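Local atomic coordinates of Maltose/maltodextrin transport permease homologue (Bdellovibrio bacteriovorus HD100, PDB entry 6FFL), a protein that binds maltotriose in this solute-binding domain, one piece of a longer fusion with a membrane permease, and probably serves maltose and maltodextrin uptake. Residues 155-161 and 209-215; 196-201 and 358-362. All blocks are in the same frame, centred on the assembly; numbering follows the deposited sequence.

Interaction 1 of 2, residues 155-161 and 209-215; sequences WGLVFNY and IIPKECD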
loop_
_atom_site.group_PDB
_atom_site.type_symbol
_atom_site.label_atom_id
_atom_site.label_comp_id
_atom_site.label_asym_id
_atom_site.label_seq_id
_atom_site.Cartn_x
_atom_site.Cartn_y
_atom_site.Cartn_z
ATOM N N TRP A 155 -5.410 -11.324 20.414
ATOM C CA TRP A 155 -5.593 -9.883 20.384
ATOM C C TRP A 155 -6.884 -9.532 19.666
ATOM O O TRP A 155 -7.268 -10.196 18.699
ATOM C CB TRP A 155 -4.414 -9.197 19.687
ATOM C CG TRP A 155 -3.224 -9.198 20.562
ATOM C CD1 TRP A 155 -2.173 -10.059 20.523
ATOM C CD2 TRP A 155 -2.983 -8.317 21.655
ATOM N NE1 TRP A 155 -1.282 -9.756 21.517
ATOM C CE2 TRP A 155 -1.759 -8.687 22.228
ATOM C CE3 TRP A 155 -3.692 -7.242 22.206
ATOM C CZ2 TRP A 155 -1.215 -8.018 23.321
ATOM C CZ3 TRP A 155 -3.153 -6.579 23.288
ATOM C CH2 TRP A 155 -1.928 -6.968 23.836
ATOM N N GLY A 156 -7.559 -8.492 20.148
ATOM C CA GLY A 156 -8.749 -8.040 19.454
ATOM C C GLY A 156 -8.422 -7.467 18.088
ATOM O O GLY A 156 -9.155 -7.687 17.117
ATOM N N LEU A 157 -7.312 -6.739 17.989
ATOM C CA LEU A 157 -6.974 -6.028 16.763
ATOM C C LEU A 157 -5.462 -5.957 16.624
ATOM O O LEU A 157 -4.767 -5.653 17.594
ATOM C CB LEU A 157 -7.551 -4.603 16.778
ATOM C CG LEU A 157 -7.157 -3.668 15.629
ATOM C CD1 LEU A 157 -7.677 -4.204 14.299
ATOM C CD2 LEU A 157 -7.703 -2.259 15.885
ATOM N N VAL A 158 -4.958 -6.204 15.413
ATOM C CA VAL A 158 -3.537 -6.026 15.117
ATOM C C VAL A 158 -3.397 -5.229 13.835
ATOM O O VAL A 158 -4.199 -5.381 12.902
ATOM C CB VAL A 158 -2.777 -7.367 14.980
ATOM C CG1 VAL A 158 -2.777 -8.137 16.316
ATOM C CG2 VAL A 158 -3.372 -8.222 13.849
ATOM N N PHE A 159 -2.367 -4.392 13.786
ATOM C CA PHE A 159 -1.935 -3.791 12.528
ATOM C C PHE A 159 -0.601 -3.098 12.756
ATOM O O PHE A 159 -0.147 -2.909 13.891
ATOM C CB PHE A 159 -2.987 -2.846 11.907
ATOM C CG PHE A 159 -3.309 -1.585 12.687
ATOM C CD1 PHE A 159 -3.905 -1.631 13.941
ATOM C CD2 PHE A 159 -3.132 -0.337 12.082
ATOM C CE1 PHE A 159 -4.247 -0.462 14.610
ATOM C CE2 PHE A 159 -3.471 0.843 12.735
ATOM C CZ PHE A 159 -4.035 0.785 14.009
ATOM N N ASN A 160 0.035 -2.744 11.639
ATOM C CA ASN A 160 1.354 -2.128 11.630
ATOM C C ASN A 160 1.193 -0.636 11.918
ATOM O O ASN A 160 1.467 0.227 11.089
ATOM C CB ASN A 160 2.033 -2.380 10.287
ATOM C CG ASN A 160 3.481 -1.941 10.272
ATOM O OD1 ASN A 160 4.100 -1.769 11.325
ATOM N ND2 ASN A 160 4.027 -1.745 9.077
ATOM N N TYR A 161 0.748 -0.341 13.141
ATOM C CA TYR A 161 0.291 1.007 13.461
ATOM C C TYR A 161 1.420 2.020 13.637
ATOM O O TYR A 161 1.133 3.216 13.776
ATOM C CB TYR A 161 -0.592 0.970 14.714
ATOM C CG TYR A 161 0.081 0.451 15.970
ATOM C CD1 TYR A 161 0.944 1.254 16.709
ATOM C CD2 TYR A 161 -0.182 -0.829 16.441
ATOM C CE1 TYR A 161 1.540 0.787 17.862
ATOM C CE2 TYR A 161 0.414 -1.304 17.595
ATOM C CZ TYR A 161 1.264 -0.499 18.303
ATOM O OH TYR A 161 1.847 -0.975 19.456
ATOM N N ILE A 209 -6.365 -3.132 23.272
ATOM C CA ILE A 209 -6.850 -4.112 22.306
ATOM C C ILE A 209 -5.868 -4.362 21.169
ATOM O O ILE A 209 -6.123 -5.255 20.346
ATOM C CB ILE A 209 -8.236 -3.723 21.745
ATOM C CG1 ILE A 209 -8.161 -2.499 20.833
ATOM C CG2 ILE A 209 -9.209 -3.450 22.886
ATOM C CD1 ILE A 209 -9.421 -2.344 19.980
ATOM N N ILE A 210 -4.761 -3.616 21.093
ATOM C CA ILE A 210 -3.695 -3.869 20.121
ATOM C C ILE A 210 -2.398 -4.107 20.889
ATOM O O ILE A 210 -2.230 -3.577 21.998
ATOM C CB ILE A 210 -3.535 -2.706 19.120
ATOM C CG1 ILE A 210 -3.094 -1.428 19.840
ATOM C CG2 ILE A 210 -4.815 -2.465 18.340
ATOM C CD1 ILE A 210 -2.857 -0.244 18.901
ATOM N N PRO A 211 -1.464 -4.887 20.354
ATOM C CA PRO A 211 -0.236 -5.191 21.101
ATOM C C PRO A 211 0.660 -3.972 21.274
ATOM O O PRO A 211 0.626 -3.020 20.493
ATOM C CB PRO A 211 0.452 -6.258 20.242
ATOM C CG PRO A 211 -0.623 -6.768 19.302
ATOM C CD PRO A 211 -1.537 -5.613 19.077
ATOM N N LYS A 212 1.489 -4.022 22.325
ATOM C CA LYS A 212 2.442 -2.936 22.560
ATOM C C LYS A 212 3.520 -2.887 21.485
ATOM O O LYS A 212 4.087 -1.818 21.223
ATOM C CB LYS A 212 3.086 -3.090 23.938
ATOM C CG LYS A 212 2.102 -3.053 25.090
ATOM C CD LYS A 212 1.682 -1.632 25.444
ATOM C CE LYS A 212 1.133 -1.574 26.866
ATOM N NZ LYS A 212 0.663 -0.218 27.258
ATOM N N GLU A 213 3.851 -4.030 20.890
ATOM C CA GLU A 213 4.806 -4.113 19.788
ATOM C C GLU A 213 4.146 -4.903 18.673
ATOM O O GLU A 213 3.727 -6.044 18.884
ATOM C CB GLU A 213 6.116 -4.789 20.211
ATOM C CG GLU A 213 6.621 -4.405 21.600
ATOM C CD GLU A 213 7.355 -3.078 21.608
ATOM O OE1 GLU A 213 7.629 -2.544 20.514
ATOM O OE2 GLU A 213 7.663 -2.573 22.710
ATOM N N CYS A 214 4.055 -4.308 17.485
ATOM C CA CYS A 214 3.302 -4.966 16.422
ATOM C C CYS A 214 3.794 -4.414 15.082
ATOM O O CYS A 214 3.240 -3.441 14.567
ATOM C CB CYS A 214 1.811 -4.752 16.605
ATOM S SG CYS A 214 0.773 -5.811 15.604
ATOM N N ASP A 215 4.833 -5.045 14.534
ATOM C CA ASP A 215 5.275 -4.671 13.200
ATOM C C ASP A 215 4.434 -5.422 12.166
ATOM O O ASP A 215 3.493 -6.147 12.509
ATOM C CB ASP A 215 6.783 -4.899 13.044
ATOM C CG ASP A 215 7.194 -6.365 13.117
ATOM O OD1 ASP A 215 6.333 -7.269 13.119
ATOM O OD2 ASP A 215 8.419 -6.617 13.176
HETATM O O HOH W 1 3.426 -0.957 14.263
#

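Interaction 2 of 2, residues 196-201 and 358-362; sequences TFQFIL and YQKVL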
loop_
_atom_site.group_PDB
_atom_site.type_symbol
_atom_site.label_atom_id
_atom_site.label_comp_id
_atom_site.label_asym_id
_atom_site.label_seq_id
_atom_site.Cartn_x
_atom_site.Cartn_y
_atom_site.Cartn_z
ATOM N N THR A 196 -5.341 11.695 15.784
ATOM C CA THR A 196 -4.958 10.389 15.251
ATOM C C THR A 196 -3.891 9.737 16.119
ATOM O O THR A 196 -3.988 8.552 16.467
ATOM C CB THR A 196 -4.444 10.545 13.813
ATOM O OG1 THR A 196 -5.506 11.025 12.976
ATOM C CG2 THR A 196 -3.967 9.210 13.270
ATOM N N PHE A 197 -2.840 10.493 16.441
ATOM C CA PHE A 197 -1.830 10.019 17.377
ATOM C C PHE A 197 -2.464 9.552 18.678
ATOM O O PHE A 197 -2.106 8.492 19.210
ATOM C CB PHE A 197 -0.819 11.128 17.679
ATOM C CG PHE A 197 0.130 11.427 16.551
ATOM C CD1 PHE A 197 0.232 10.585 15.453
ATOM C CD2 PHE A 197 0.909 12.577 16.584
ATOM C CE1 PHE A 197 1.123 10.865 14.425
ATOM C CE2 PHE A 197 1.797 12.874 15.552
ATOM C CZ PHE A 197 1.895 12.009 14.465
ATOM N N GLN A 198 -3.404 10.336 19.216
ATOM C CA GLN A 198 -3.978 9.979 20.509
ATOM C C GLN A 198 -4.907 8.782 20.401
ATOM O O GLN A 198 -4.982 7.981 21.344
ATOM C CB GLN A 198 -4.710 11.174 21.127
ATOM C CG GLN A 198 -3.850 12.432 21.195
ATOM C CD GLN A 198 -4.507 13.597 21.927
ATOM O OE1 GLN A 198 -3.966 14.105 22.913
ATOM N NE2 GLN A 198 -5.669 14.030 21.442
ATOM N N PHE A 199 -5.627 8.659 19.282
ATOM C CA PHE A 199 -6.544 7.536 19.088
ATOM C C PHE A 199 -5.796 6.215 19.148
ATOM O O PHE A 199 -6.228 5.270 19.822
ATOM C CB PHE A 199 -7.268 7.693 17.744
ATOM C CG PHE A 199 -8.169 6.538 17.391
ATOM C CD1 PHE A 199 -9.331 6.295 18.112
ATOM C CD2 PHE A 199 -7.844 5.699 16.338
ATOM C CE1 PHE A 199 -10.153 5.239 17.782
ATOM C CE2 PHE A 199 -8.664 4.637 16.006
ATOM C CZ PHE A 199 -9.812 4.408 16.721
ATOM N N ILE A 200 -4.646 6.140 18.483
ATOM C CA ILE A 200 -3.909 4.887 18.477
ATOM C C ILE A 200 -3.230 4.653 19.824
ATOM O O ILE A 200 -3.164 3.517 20.304
ATOM C CB ILE A 200 -2.931 4.867 17.293
ATOM C CG1 ILE A 200 -3.731 4.614 16.006
ATOM C CG2 ILE A 200 -1.855 3.801 17.464
ATOM C CD1 ILE A 200 -2.908 4.668 14.788
ATOM N N LEU A 201 -2.750 5.716 20.483
ATOM C CA LEU A 201 -2.255 5.539 21.845
ATOM C C LEU A 201 -3.339 4.979 22.757
ATOM O O LEU A 201 -3.064 4.147 23.629
ATOM C CB LEU A 201 -1.729 6.863 22.409
ATOM C CG LEU A 201 -0.380 7.365 21.916
ATOM C CD1 LEU A 201 -0.117 8.724 22.546
ATOM C CD2 LEU A 201 0.713 6.404 22.302
ATOM N N TYR A 358 6.011 9.976 14.904
ATOM C CA TYR A 358 5.157 9.034 15.631
ATOM C C TYR A 358 5.978 7.953 16.319
ATOM O O TYR A 358 5.558 7.428 17.355
ATOM C CB TYR A 358 4.091 8.385 14.733
ATOM C CG TYR A 358 2.889 7.888 15.560
ATOM C CD1 TYR A 358 2.428 8.629 16.652
ATOM C CD2 TYR A 358 2.266 6.679 15.288
ATOM C CE1 TYR A 358 1.341 8.205 17.423
ATOM C CE2 TYR A 358 1.185 6.241 16.048
ATOM C CZ TYR A 358 0.727 7.009 17.116
ATOM O OH TYR A 358 -0.346 6.595 17.893
ATOM N N GLN A 359 7.153 7.621 15.787
ATOM C CA GLN A 359 8.020 6.695 16.508
ATOM C C GLN A 359 8.372 7.252 17.877
ATOM O O GLN A 359 8.402 6.515 18.869
ATOM C CB GLN A 359 9.290 6.405 15.700
ATOM C CG GLN A 359 10.114 5.227 16.218
ATOM C CD GLN A 359 11.044 5.601 17.367
ATOM O OE1 GLN A 359 11.415 6.764 17.532
ATOM N NE2 GLN A 359 11.417 4.610 18.174
ATOM N N LYS A 360 8.616 8.562 17.952
ATOM C CA LYS A 360 8.961 9.174 19.229
ATOM C C LYS A 360 7.764 9.213 20.165
ATOM O O LYS A 360 7.920 9.071 21.383
ATOM C CB LYS A 360 9.493 10.586 18.999
ATOM C CG LYS A 360 10.815 10.648 18.260
ATOM C CD LYS A 360 11.155 12.108 17.959
ATOM C CE LYS A 360 12.513 12.258 17.303
ATOM N NZ LYS A 360 12.822 13.692 17.044
ATOM N N VAL A 361 6.567 9.443 19.620
ATOM C CA VAL A 361 5.356 9.387 20.435
ATOM C C VAL A 361 5.175 7.991 21.012
ATOM O O VAL A 361 4.963 7.814 22.221
ATOM C CB VAL A 361 4.129 9.786 19.602
ATOM C CG1 VAL A 361 2.860 9.637 20.444
ATOM C CG2 VAL A 361 4.270 11.186 19.087
ATOM N N LEU A 362 5.210 6.979 20.143
ATOM C CA LEU A 362 4.994 5.613 20.610
ATOM C C LEU A 362 6.087 5.165 21.566
ATOM O O LEU A 362 5.829 4.347 22.456
ATOM C CB LEU A 362 4.904 4.661 19.422
ATOM C CG LEU A 362 3.672 4.900 18.548
ATOM C CD1 LEU A 362 3.679 3.960 17.370
ATOM C CD2 LEU A 362 2.378 4.740 19.340
#

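Interaction 1 of 2, residues 155-161 and 209-215
Pro211 lies flat over one face of the Trp155 indole. Its CG sits 3.6 Å from the centroid of the five-membered ring containing Trp155 CG, only 5° off the normal, a CH-pi contact. A second CH-pi contact joins Ile210 CD1 to one face of the Tyr161 ring. Other apolar contacts join the segments: Ile210 CG2 rests on Leu157 CG at 3.8 Å, and Val158 CB meets Cys214 SG at 3.9 Å.

Two direct hydrogen bonds cross the contact. Leu157 N donates to Ile209 O at 3.0 Å, somewhat bent at 139°. Tyr161 OH donates to Pro211 O at 2.6 Å, in the carbonyl plane. Tyr161 CG sits between its own backbone N and carbonyl carbon (chi1 61°), which carries the phenol out across Ile210 to that carbonyl. Water 1 donates to both Asn160 OD1 and Cys214 O, bridging the segments.

The contact ties an edge strand of the solute-binding domain to a loop beside the sugar pocket, with Asn160 near a bound glucose. Strand 157-158 runs parallel to strand 228-234. Residues 209-215 link helices 191-205 and 216-224; Asp215 N-caps the latter, its OD1 taking a hydrogen bond from Thr218 N. Val158 also packs on Ala219 of that helix.

Interaction 2 of 2, residues 196-201 and 358-362
The segments 196-201 and 358-362, from helices 191-205 and 346-362, run in broadly the same direction, their axes 11.1 Å apart and crossing at -38°. This is a helix-helix packing contact within the solute-binding domain, where the end of helix 346-362 lies against helix 191-205.

Tyr358 reaches over to helix 191-205. Its CG is anti to the backbone N (chi1 -156°), and the ring extends past Phe197 in the opposite direction to that side chain. The two rings are nearly parallel, with planes at 10° and centroids 4.4 Å apart. They are slid well apart and barely overlap. Their closest carbon approach is doubtful, so nothing should rest on how tightly they meet. Toward the C-terminal ends of both segments, Leu201 CD1 meets Val361 CG1 at 3.8 Å, and Leu201 CD2 meets Leu362 CD2 at the same distance. Leu362 CG also lies over one face of the Tyr358 ring, within its own helix.

Neighbours extend the apolar layer. Phe167 meets Tyr358 edge-to-face, and Ala371 of helix 368-384 touches both Phe197 and Val361.

The phenol ends in a polar bond to the opposite backbone. Tyr358 OH donates to Phe197 O at 2.9 Å, in the carbonyl plane and on a lone pair. The same oxygen accepts the helical bond from Leu201 N at 3.1 Å.

Interactions 1 and 2 adjoin, with centres about 13 Å apart on the same side of the chain's centre. Their segments alternate along the chain. Tyr161 of interaction 1 is the main joint: its CD1 packs on Ile200 CG2 at 3.9 Å, and its CE1 on Leu362 CD1 at 3.9 Å. Tyr161 O also lies 3.8 Å from Tyr358 CE2. Helix 191-205 also connects the two: it carries residues 196-201 and leads into the loop 209-215. The bound maltotriose lies nearer interaction 1. In interaction 1 the side chain of Asn160 is about 5 Å from a bound glucose (GLC). In interaction 2 the side chain of Tyr358 is about 10 Å from a bound glucose (GLC).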